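Local atomic coordinates of SusD-like carbohydrate binding protein (Bacteroides vulgatus, PDB entry 3LEW), a protein that probably binds carbohydrate at the bacterial outer membrane as a member of the SusD family, serving nutrient capture. Residues T224-L229 against L351-A356; L306-D311 against N422-G427; F407-I412 against K466-R471. All blocks are in the same frame, centred on the assembly; numbering follows the deposited sequence.

Contact 1 (T224-L229 against L351-A356); sequences TYSDKL and LINAEA
Asn353 reaches from helix 346-359 to helix 219-232 and spends both hydrogens of its side-chain amide on neighbouring residues there. With CG anti to the backbone N (chi1 -168°), the amide is carried out from its own helix toward Ser226, its nearest counterpart along the backbone. One N-H of ND2 runs to Ser226 OG at 2.9 Å, nearly straight and almost exactly in the amide plane. The other goes to Asp227 OD1, 2.8 Å from ND2, and is more bent: the carboxylate oxygen lies somewhat out of the amide plane and is itself met from above the carboxylate plane. The short helix segments cross at -142°, roughly antiparallel, with axes 9.0 Å apart. The small serine side chain fits this spacing, its CB lying 4.0 Å from Asn353 CB. Toward Ile352 the packing is thinner, Ser226 CB meeting Ile352 CG2 at 4.4 Å. Ser226 and Asn353 are thus the buried, close-fitted part, whereas Asp227 sits at the margin, partly exposed, and meets the asparagine with its carboxylate alone. On that side Lys357 joins in, forming a salt bridge with Asp227 OD1 and a hydrogen bond with Asn353 OD1. Ser226 OG also bonds to the carbonyl of Ala222, one turn back in its own helix. Replacing Asn353 with a leucine would probably leave Ser226 OG and Asp227 OD1 without their shared donor and Lys357 without one of its acceptors. This join between two helices of the alpha-helical framework is therefore chiefly polar: a single buried amide, donating twice through ND2 and accepting through OD1, has its own polar atoms satisfied while linking Ser226, Asp227 and Lys357, and the lysine is likely to offset the aspartate's negative charge.

Contact 2 (L306-D311 against N422-G427); sequences LFWATD and NAYPEG
Trp308 brings the outer rim of its six-membered ring against one side of the Tyr424 phenol, and this aromatic pair is the whole of the contact. The closest atoms are Trp308 CZ2 and Tyr424 CE2, 3.6 Å apart, with Trp308 CH2 following at 3.7 Å from the same CE2. From the indole's standpoint the tyrosine comes in at the edge, CZ lying in the plane of the tryptophan ring. The phenol in turn is approached obliquely, and with the planes turned 49° from each other and the centroids 5.5 Å apart the pair is neither a stack nor a T. The phenol oxygen extends past the indole corner, Tyr424 OH being 3.7 Å from Trp308 CZ2. Both side chains have to span a wide gap, since the nearest CA atoms of the two segments, those of Trp308 and Gly427, are 12.3 Å apart. Tyr424 covers its share by setting CG anti to the backbone N (chi1 -161°), which extends the phenol away from the loop toward the strand. Pro425 CD rests over one face of that phenol, 3.5 Å above its plane and offset toward the rim. Further packing comes from Pro290 and Thr447, which touch both aromatic residues, and from Tyr291, whose ring makes an edge-to-face pair with Tyr424. Neither member of the Trp308-Tyr424 pair is fully buried, and a pentaethylene glycol, probably from the crystallisation liquor, lies about 4 Å from the Tyr424 side chain. The arrangement is an oblique aromatic pair at the surface of a small mixed beta-sheet: the outermost strand 306-309 supplies the indole, and the loop leading into strand 429-434, at the other margin of the sheet, supplies the phenol.

Contact 3 (F407-I412 against K466-R471); sequences FSLIDI and KYYLYR
Leu409 and Ile412, one helical turn apart on helix 408-414, face the loop 466-471 within the SusD-family fold, where helix and irregular chain are joined by apolar side-chain groups, with no hydrogen bond between the two segments. Ile412 stands over the Tyr468 ring: its CG2 methyl lies 3.8 Å from the ring centroid and 18° off the normal, a CH-pi contact over the face. The methyl is shifted toward the rim, closest to Tyr468 CE2 at 3.6 Å, and the two side chains cross at about a right angle. CG2 is the branch set anti to the backbone N of Ile412, which presents this methyl to the ring while CG1 lies beside that N. Leu409 works as a fork between two tyrosines. Its CD1 packs on Tyr468 CB at 3.8 Å and comes to the ring only obliquely, whereas CD2 meets the edge of Tyr470 near the ring plane, 3.9 Å from CE1. The hydroxyls of both rings are anchored outside the contact, Tyr468 OH to the backbone N of Val419 and Tyr470 OH to Asn52 of helix 46-54. All four side chains are buried. Both leucine methyls press on the carbonyl oxygen of Tyr468, which is buried without a hydrogen-bond partner in the model, 3.4 Å from Leu409 CD2.

The three contacts run from the helical body of the protein out to a sheet at its edge. Contact 1 joins helices 219-232 and 346-359; later in the chain, contact 3 sets helix 408-414 against a loop, 23 Å away between centres. Arg414 relates the two regions, pairing with Glu355 of the first and Asp411 of the second. Contact 2 is more peripheral, 36 Å from contact 1 and 26 Å from contact 3 between centres, and its segments alternate along the chain with those of both. From strand 306-309 onward the chain thus passes repeatedly between sheet and helical body, which is consistent with the two forming one unit.

Contact 1 (T224-L229 against L351-A356)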
loop_
_atom_site.group_PDB
_atom_site.type_symbol
_atom_site.label_atom_id
_atom_site.label_comp_id
_atom_site.label_asym_id
_atom_site.label_seq_id
_atom_site.Cartn_x
_atom_site.Cartn_y
_atom_site.Cartn_z
ATOM N N THR A 224 4.306 -14.971 -14.826
ATOM C CA THR A 224 5.478 -14.778 -15.707
ATOM C C THR A 224 6.410 -13.711 -15.170
ATOM O O THR A 224 7.634 -13.925 -15.043
ATOM C CB THR A 224 5.058 -14.412 -17.138
ATOM O OG1 THR A 224 4.380 -15.532 -17.709
ATOM C CG2 THR A 224 6.276 -14.032 -18.005
ATOM N N TYR A 225 5.845 -12.571 -14.793
ATOM C CA TYR A 225 6.676 -11.471 -14.356
ATOM C C TYR A 225 7.243 -11.733 -12.953
ATOM O O TYR A 225 8.390 -11.381 -12.671
ATOM C CB TYR A 225 5.923 -10.159 -14.446
ATOM C CG TYR A 225 5.507 -9.773 -15.863
ATOM C CD1 TYR A 225 6.442 -9.699 -16.886
ATOM C CD2 TYR A 225 4.186 -9.468 -16.159
ATOM C CE1 TYR A 225 6.060 -9.351 -18.183
ATOM C CE2 TYR A 225 3.796 -9.110 -17.444
ATOM C CZ TYR A 225 4.721 -9.054 -18.446
ATOM O OH TYR A 225 4.381 -8.719 -19.764
ATOM N N SER A 226 6.458 -12.334 -12.047
ATOM C CA SER A 226 6.988 -12.605 -10.694
ATOM C C SER A 226 8.032 -13.738 -10.723
ATOM O O SER A 226 9.008 -13.697 -9.949
ATOM C CB SER A 226 5.838 -12.876 -9.706
ATOM O OG SER A 226 5.026 -13.955 -10.122
ATOM N N ASP A 227 7.841 -14.748 -11.571
ATOM C CA ASP A 227 8.888 -15.752 -11.785
ATOM C C ASP A 227 10.215 -15.073 -12.229
ATOM O O ASP A 227 11.291 -15.388 -11.714
ATOM C CB ASP A 227 8.461 -16.768 -12.868
ATOM C CG ASP A 227 7.634 -17.964 -12.327
ATOM O OD1 ASP A 227 7.528 -18.212 -11.099
ATOM O OD2 ASP A 227 7.126 -18.719 -13.197
ATOM N N LYS A 228 10.141 -14.174 -13.206
ATOM C CA LYS A 228 11.357 -13.462 -13.711
ATOM C C LYS A 228 12.042 -12.714 -12.594
ATOM O O LYS A 228 13.263 -12.745 -12.486
ATOM C CB LYS A 228 10.986 -12.467 -14.820
ATOM C CG LYS A 228 10.690 -13.105 -16.186
ATOM C CD LYS A 228 10.172 -12.091 -17.269
ATOM C CE LYS A 228 10.096 -12.704 -18.691
ATOM N NZ LYS A 228 11.410 -12.651 -19.378
ATOM N N LEU A 229 11.247 -12.012 -11.774
ATOM C CA LEU A 229 11.755 -11.241 -10.629
ATOM C C LEU A 229 12.446 -12.174 -9.639
ATOM O O LEU A 229 13.638 -11.981 -9.307
ATOM C CB LEU A 229 10.658 -10.408 -9.981
ATOM C CG LEU A 229 11.183 -9.323 -9.025
ATOM C CD1 LEU A 229 10.169 -8.225 -8.768
ATOM C CD2 LEU A 229 11.695 -9.904 -7.691
ATOM N N LEU A 351 4.422 -13.892 -2.485
ATOM C CA LEU A 351 2.970 -14.034 -2.279
ATOM C C LEU A 351 2.161 -13.836 -3.574
ATOM O O LEU A 351 1.208 -14.561 -3.800
ATOM C CB LEU A 351 2.514 -13.038 -1.215
ATOM C CG LEU A 351 2.920 -13.448 0.224
ATOM C CD1 LEU A 351 2.840 -12.201 1.122
ATOM C CD2 LEU A 351 1.972 -14.545 0.761
ATOM N N ILE A 352 2.558 -12.879 -4.423
ATOM C CA ILE A 352 1.935 -12.689 -5.738
ATOM C C ILE A 352 2.126 -13.948 -6.626
ATOM O O ILE A 352 1.191 -14.403 -7.263
ATOM C CB ILE A 352 2.505 -11.459 -6.501
ATOM C CG1 ILE A 352 2.121 -10.119 -5.812
ATOM C CG2 ILE A 352 2.041 -11.424 -7.997
ATOM C CD1 ILE A 352 2.913 -8.938 -6.241
ATOM N N ASN A 353 3.354 -14.434 -6.676
ATOM C CA ASN A 353 3.677 -15.662 -7.392
ATOM C C ASN A 353 2.803 -16.835 -6.913
ATOM O O ASN A 353 2.180 -17.551 -7.733
ATOM C CB ASN A 353 5.167 -15.939 -7.266
ATOM C CG ASN A 353 5.650 -17.004 -8.199
ATOM O OD1 ASN A 353 5.921 -18.124 -7.753
ATOM N ND2 ASN A 353 5.819 -16.671 -9.515
ATOM N N ALA A 354 2.726 -17.024 -5.591
ATOM C CA ALA A 354 1.853 -18.061 -5.023
ATOM C C ALA A 354 0.400 -17.912 -5.425
ATOM O O ALA A 354 -0.236 -18.866 -5.857
ATOM C CB ALA A 354 1.976 -18.142 -3.483
ATOM N N GLU A 355 -0.139 -16.712 -5.320
ATOM C CA GLU A 355 -1.548 -16.493 -5.632
ATOM C C GLU A 355 -1.879 -16.679 -7.129
ATOM O O GLU A 355 -2.887 -17.302 -7.483
ATOM C CB GLU A 355 -1.985 -15.096 -5.140
ATOM C CG GLU A 355 -3.470 -14.896 -5.303
ATOM C CD GLU A 355 -4.012 -13.591 -4.692
ATOM O OE1 GLU A 355 -3.322 -12.962 -3.847
ATOM O OE2 GLU A 355 -5.194 -13.253 -5.047
ATOM N N ALA A 356 -1.023 -16.144 -8.009
ATOM C CA ALA A 356 -1.221 -16.324 -9.432
ATOM C C ALA A 356 -1.195 -17.821 -9.760
ATOM O O ALA A 356 -2.056 -18.337 -10.477
ATOM C CB ALA A 356 -0.134 -15.591 -10.201
#

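Contact 2 (L306-D311 against N422-G427)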
loop_
_atom_site.group_PDB
_atom_site.type_symbol
_atom_site.label_atom_id
_atom_site.label_comp_id
_atom_site.label_asym_id
_atom_site.label_seq_id
_atom_site.Cartn_x
_atom_site.Cartn_y
_atom_site.Cartn_z
ATOM N N LEU A 306 4.147 -8.644 18.548
ATOM C CA LEU A 306 2.784 -8.237 18.905
ATOM C C LEU A 306 2.621 -8.425 20.428
ATOM O O LEU A 306 2.712 -9.525 20.948
ATOM C CB LEU A 306 1.752 -9.068 18.159
ATOM C CG LEU A 306 1.924 -9.077 16.645
ATOM C CD1 LEU A 306 0.960 -10.120 16.012
ATOM C CD2 LEU A 306 1.725 -7.679 16.059
ATOM N N PHE A 307 2.415 -7.329 21.143
ATOM C CA PHE A 307 2.339 -7.397 22.589
ATOM C C PHE A 307 1.558 -6.228 23.159
ATOM O O PHE A 307 1.516 -5.166 22.573
ATOM C CB PHE A 307 3.748 -7.401 23.211
ATOM C CG PHE A 307 4.628 -6.281 22.722
ATOM C CD1 PHE A 307 4.620 -5.041 23.372
ATOM C CD2 PHE A 307 5.421 -6.440 21.611
ATOM C CE1 PHE A 307 5.403 -4.012 22.943
ATOM C CE2 PHE A 307 6.213 -5.391 21.146
ATOM C CZ PHE A 307 6.185 -4.169 21.825
ATOM N N TRP A 308 0.949 -6.457 24.324
ATOM C CA TRP A 308 0.269 -5.387 25.069
ATOM C C TRP A 308 1.267 -4.380 25.586
ATOM O O TRP A 308 2.329 -4.748 26.105
ATOM C CB TRP A 308 -0.465 -5.967 26.280
ATOM C CG TRP A 308 -1.538 -6.955 25.981
ATOM C CD1 TRP A 308 -1.540 -8.277 26.324
ATOM C CD2 TRP A 308 -2.793 -6.711 25.307
ATOM N NE1 TRP A 308 -2.699 -8.872 25.891
ATOM C CE2 TRP A 308 -3.483 -7.941 25.257
ATOM C CE3 TRP A 308 -3.382 -5.585 24.734
ATOM C CZ2 TRP A 308 -4.736 -8.067 24.686
ATOM C CZ3 TRP A 308 -4.627 -5.703 24.161
ATOM C CH2 TRP A 308 -5.291 -6.948 24.130
ATOM N N ALA A 309 0.913 -3.114 25.523
ATOM C CA ALA A 309 1.695 -2.083 26.173
ATOM C C ALA A 309 0.829 -0.866 26.386
ATOM O O ALA A 309 -0.134 -0.602 25.629
ATOM C CB ALA A 309 2.982 -1.697 25.315
ATOM N N THR A 310 1.218 -0.072 27.359
ATOM C CA THR A 310 0.632 1.236 27.555
ATOM C C THR A 310 1.203 2.212 26.496
ATOM O O THR A 310 2.234 1.935 25.843
ATOM C CB THR A 310 0.912 1.745 28.990
ATOM O OG1 THR A 310 2.305 1.589 29.287
ATOM C CG2 THR A 310 0.100 0.949 30.022
ATOM N N ASP A 311 0.541 3.360 26.348
ATOM C CA ASP A 311 0.930 4.372 25.340
ATOM C C ASP A 311 2.395 4.791 25.557
ATOM O O ASP A 311 2.830 5.010 26.693
ATOM C CB ASP A 311 0.017 5.583 25.411
ATOM C CG ASP A 311 -1.434 5.280 24.965
ATOM O OD1 ASP A 311 -1.675 4.318 24.202
ATOM O OD2 ASP A 311 -2.317 6.073 25.360
ATOM N N ASN A 422 -14.076 -8.536 15.378
ATOM C CA ASN A 422 -14.692 -9.048 16.583
ATOM C C ASN A 422 -14.283 -8.277 17.836
ATOM O O ASN A 422 -13.183 -7.775 17.931
ATOM C CB ASN A 422 -14.406 -10.547 16.701
ATOM C CG ASN A 422 -15.107 -11.326 15.608
ATOM O OD1 ASN A 422 -16.313 -11.160 15.416
ATOM N ND2 ASN A 422 -14.358 -12.120 14.846
ATOM N N ALA A 423 -15.212 -8.201 18.790
ATOM C CA ALA A 423 -15.019 -7.499 20.050
ATOM C C ALA A 423 -14.049 -8.294 20.941
ATOM O O ALA A 423 -14.174 -9.498 21.063
ATOM C CB ALA A 423 -16.382 -7.315 20.780
ATOM N N TYR A 424 -13.081 -7.603 21.546
ATOM C CA TYR A 424 -12.167 -8.186 22.532
ATOM C C TYR A 424 -12.577 -7.775 23.938
ATOM O O TYR A 424 -12.926 -6.611 24.162
ATOM C CB TYR A 424 -10.722 -7.735 22.211
ATOM C CG TYR A 424 -9.672 -8.614 22.861
ATOM C CD1 TYR A 424 -9.316 -9.844 22.297
ATOM C CD2 TYR A 424 -9.100 -8.264 24.061
ATOM C CE1 TYR A 424 -8.437 -10.683 22.900
ATOM C CE2 TYR A 424 -8.207 -9.081 24.668
ATOM C CZ TYR A 424 -7.858 -10.304 24.078
ATOM O OH TYR A 424 -6.934 -11.102 24.697
ATOM N N PRO A 425 -12.541 -8.710 24.913
ATOM C CA PRO A 425 -12.921 -8.291 26.272
ATOM C C PRO A 425 -11.960 -7.246 26.860
ATOM O O PRO A 425 -10.800 -7.101 26.404
ATOM C CB PRO A 425 -12.898 -9.599 27.082
ATOM C CG PRO A 425 -11.990 -10.505 26.356
ATOM C CD PRO A 425 -12.081 -10.118 24.877
ATOM N N GLU A 426 -12.477 -6.491 27.826
ATOM C CA GLU A 426 -11.716 -5.473 28.528
ATOM C C GLU A 426 -10.811 -5.963 29.648
ATOM O O GLU A 426 -9.981 -5.202 30.144
ATOM C CB GLU A 426 -12.672 -4.413 29.090
ATOM C CG GLU A 426 -13.270 -3.522 28.013
ATOM C CD GLU A 426 -13.761 -2.174 28.580
ATOM O OE1 GLU A 426 -14.377 -2.189 29.680
ATOM O OE2 GLU A 426 -13.511 -1.124 27.940
ATOM N N GLY A 427 -10.957 -7.213 30.080
ATOM C CA GLY A 427 -10.122 -7.723 31.169
ATOM C C GLY A 427 -10.658 -7.199 32.498
ATOM O O GLY A 427 -11.858 -7.272 32.741
#

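Contact 3 (F407-I412 against K466-R471)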
loop_
_atom_site.group_PDB
_atom_site.type_symbol
_atom_site.label_atom_id
_atom_site.label_comp_id
_atom_site.label_asym_id
_atom_site.label_seq_id
_atom_site.Cartn_x
_atom_site.Cartn_y
_atom_site.Cartn_z
ATOM N N PHE A 407 -1.998 -2.650 2.247
ATOM C CA PHE A 407 -2.694 -3.571 1.364
ATOM C C PHE A 407 -4.074 -4.007 1.864
ATOM O O PHE A 407 -4.805 -4.628 1.092
ATOM C CB PHE A 407 -1.860 -4.839 1.175
ATOM C CG PHE A 407 -0.521 -4.612 0.530
ATOM C CD1 PHE A 407 -0.392 -4.606 -0.837
ATOM C CD2 PHE A 407 0.616 -4.406 1.304
ATOM C CE1 PHE A 407 0.852 -4.385 -1.426
ATOM C CE2 PHE A 407 1.875 -4.211 0.718
ATOM C CZ PHE A 407 1.981 -4.220 -0.654
ATOM N N SER A 408 -4.448 -3.730 3.114
ATOM C CA SER A 408 -5.659 -4.403 3.635
ATOM C C SER A 408 -6.912 -4.108 2.809
ATOM O O SER A 408 -7.617 -5.017 2.396
ATOM C CB SER A 408 -5.958 -4.067 5.100
ATOM O OG SER A 408 -4.862 -4.374 5.977
ATOM N N LEU A 409 -7.183 -2.827 2.546
ATOM C CA LEU A 409 -8.386 -2.454 1.759
ATOM C C LEU A 409 -8.257 -2.930 0.330
ATOM O O LEU A 409 -9.239 -3.287 -0.302
ATOM C CB LEU A 409 -8.570 -0.945 1.759
ATOM C CG LEU A 409 -9.772 -0.374 0.973
ATOM C CD1 LEU A 409 -11.138 -0.775 1.614
ATOM C CD2 LEU A 409 -9.636 1.186 0.864
ATOM N N ILE A 410 -7.034 -2.897 -0.207
ATOM C CA ILE A 410 -6.818 -3.272 -1.618
ATOM C C ILE A 410 -7.173 -4.728 -1.843
ATOM O O ILE A 410 -7.850 -5.082 -2.796
ATOM C CB ILE A 410 -5.318 -3.062 -2.022
ATOM C CG1 ILE A 410 -4.914 -1.582 -1.828
ATOM C CG2 ILE A 410 -5.046 -3.661 -3.414
ATOM C CD1 ILE A 410 -5.787 -0.562 -2.514
ATOM N N ASP A 411 -6.853 -5.551 -0.864
ATOM C CA ASP A 411 -7.213 -6.973 -0.889
ATOM C C ASP A 411 -8.695 -7.205 -0.681
ATOM O O ASP A 411 -9.280 -8.029 -1.367
ATOM C CB ASP A 411 -6.427 -7.753 0.139
ATOM C CG ASP A 411 -4.968 -7.952 -0.258
ATOM O OD1 ASP A 411 -4.544 -7.685 -1.427
ATOM O OD2 ASP A 411 -4.199 -8.385 0.634
ATOM N N ILE A 412 -9.311 -6.465 0.253
ATOM C CA ILE A 412 -10.763 -6.537 0.497
ATOM C C ILE A 412 -11.548 -6.245 -0.804
ATOM O O ILE A 412 -12.499 -6.965 -1.183
ATOM C CB ILE A 412 -11.149 -5.576 1.655
ATOM C CG1 ILE A 412 -10.731 -6.253 2.980
ATOM C CG2 ILE A 412 -12.681 -5.255 1.682
ATOM C CD1 ILE A 412 -10.713 -5.344 4.203
ATOM N N LYS A 466 -20.059 0.464 -0.653
ATOM C CA LYS A 466 -19.702 1.848 -0.974
ATOM C C LYS A 466 -18.652 2.421 -0.042
ATOM O O LYS A 466 -17.893 3.278 -0.438
ATOM C CB LYS A 466 -20.957 2.760 -0.960
ATOM C CG LYS A 466 -21.534 3.071 0.397
ATOM C CD LYS A 466 -22.934 3.725 0.275
ATOM C CE LYS A 466 -23.451 4.188 1.638
ATOM N NZ LYS A 466 -24.860 4.754 1.598
ATOM N N TYR A 467 -18.603 1.947 1.197
ATOM C CA TYR A 467 -17.650 2.484 2.157
ATOM C C TYR A 467 -16.182 2.105 1.875
ATOM O O TYR A 467 -15.270 2.661 2.491
ATOM C CB TYR A 467 -18.051 2.108 3.588
ATOM C CG TYR A 467 -19.313 2.792 4.046
ATOM C CD1 TYR A 467 -19.289 4.136 4.424
ATOM C CD2 TYR A 467 -20.547 2.102 4.124
ATOM C CE1 TYR A 467 -20.440 4.791 4.833
ATOM C CE2 TYR A 467 -21.695 2.752 4.540
ATOM C CZ TYR A 467 -21.635 4.097 4.888
ATOM O OH TYR A 467 -22.743 4.752 5.355
ATOM N N TYR A 468 -15.963 1.150 0.962
ATOM C CA TYR A 468 -14.613 0.725 0.626
ATOM C C TYR A 468 -13.936 1.592 -0.428
ATOM O O TYR A 468 -12.742 1.541 -0.541
ATOM C CB TYR A 468 -14.610 -0.719 0.126
ATOM C CG TYR A 468 -15.102 -1.775 1.100
ATOM C CD1 TYR A 468 -14.947 -1.622 2.488
ATOM C CD2 TYR A 468 -15.574 -3.006 0.637
ATOM C CE1 TYR A 468 -15.386 -2.601 3.365
ATOM C CE2 TYR A 468 -16.058 -4.001 1.527
ATOM C CZ TYR A 468 -15.907 -3.808 2.895
ATOM O OH TYR A 468 -16.337 -4.777 3.808
ATOM N N LEU A 469 -14.698 2.310 -1.256
ATOM C CA LEU A 469 -14.051 2.942 -2.427
ATOM C C LEU A 469 -13.593 4.369 -2.248
ATOM O O LEU A 469 -14.303 5.202 -1.633
ATOM C CB LEU A 469 -14.968 2.873 -3.641
ATOM C CG LEU A 469 -15.457 1.515 -4.092
ATOM C CD1 LEU A 469 -16.325 1.707 -5.407
ATOM C CD2 LEU A 469 -14.303 0.592 -4.304
ATOM N N TYR A 470 -12.430 4.681 -2.823
ATOM C CA TYR A 470 -12.044 6.090 -2.993
ATOM C C TYR A 470 -12.981 6.693 -4.055
ATOM O O TYR A 470 -13.567 5.955 -4.878
ATOM C CB TYR A 470 -10.605 6.238 -3.439
ATOM C CG TYR A 470 -9.542 5.971 -2.362
ATOM C CD1 TYR A 470 -9.415 4.734 -1.746
ATOM C CD2 TYR A 470 -8.593 6.941 -2.074
ATOM C CE1 TYR A 470 -8.361 4.469 -0.792
ATOM C CE2 TYR A 470 -7.581 6.707 -1.142
ATOM C CZ TYR A 470 -7.481 5.479 -0.500
ATOM O OH TYR A 470 -6.423 5.294 0.391
ATOM N N ARG A 471 -13.211 7.989 -3.951
ATOM C CA ARG A 471 -14.178 8.714 -4.777
ATOM C C ARG A 471 -13.583 9.849 -5.590
ATOM O O ARG A 471 -12.768 10.630 -5.143
ATOM C CB ARG A 471 -15.258 9.289 -3.857
ATOM C CG ARG A 471 -15.970 8.206 -3.050
ATOM C CD ARG A 471 -17.098 8.765 -2.212
ATOM N NE ARG A 471 -18.185 9.293 -3.036
ATOM C CZ ARG A 471 -19.345 9.740 -2.571
ATOM N NH1 ARG A 471 -19.597 9.748 -1.260
ATOM N NH2 ARG A 471 -20.278 10.188 -3.434
#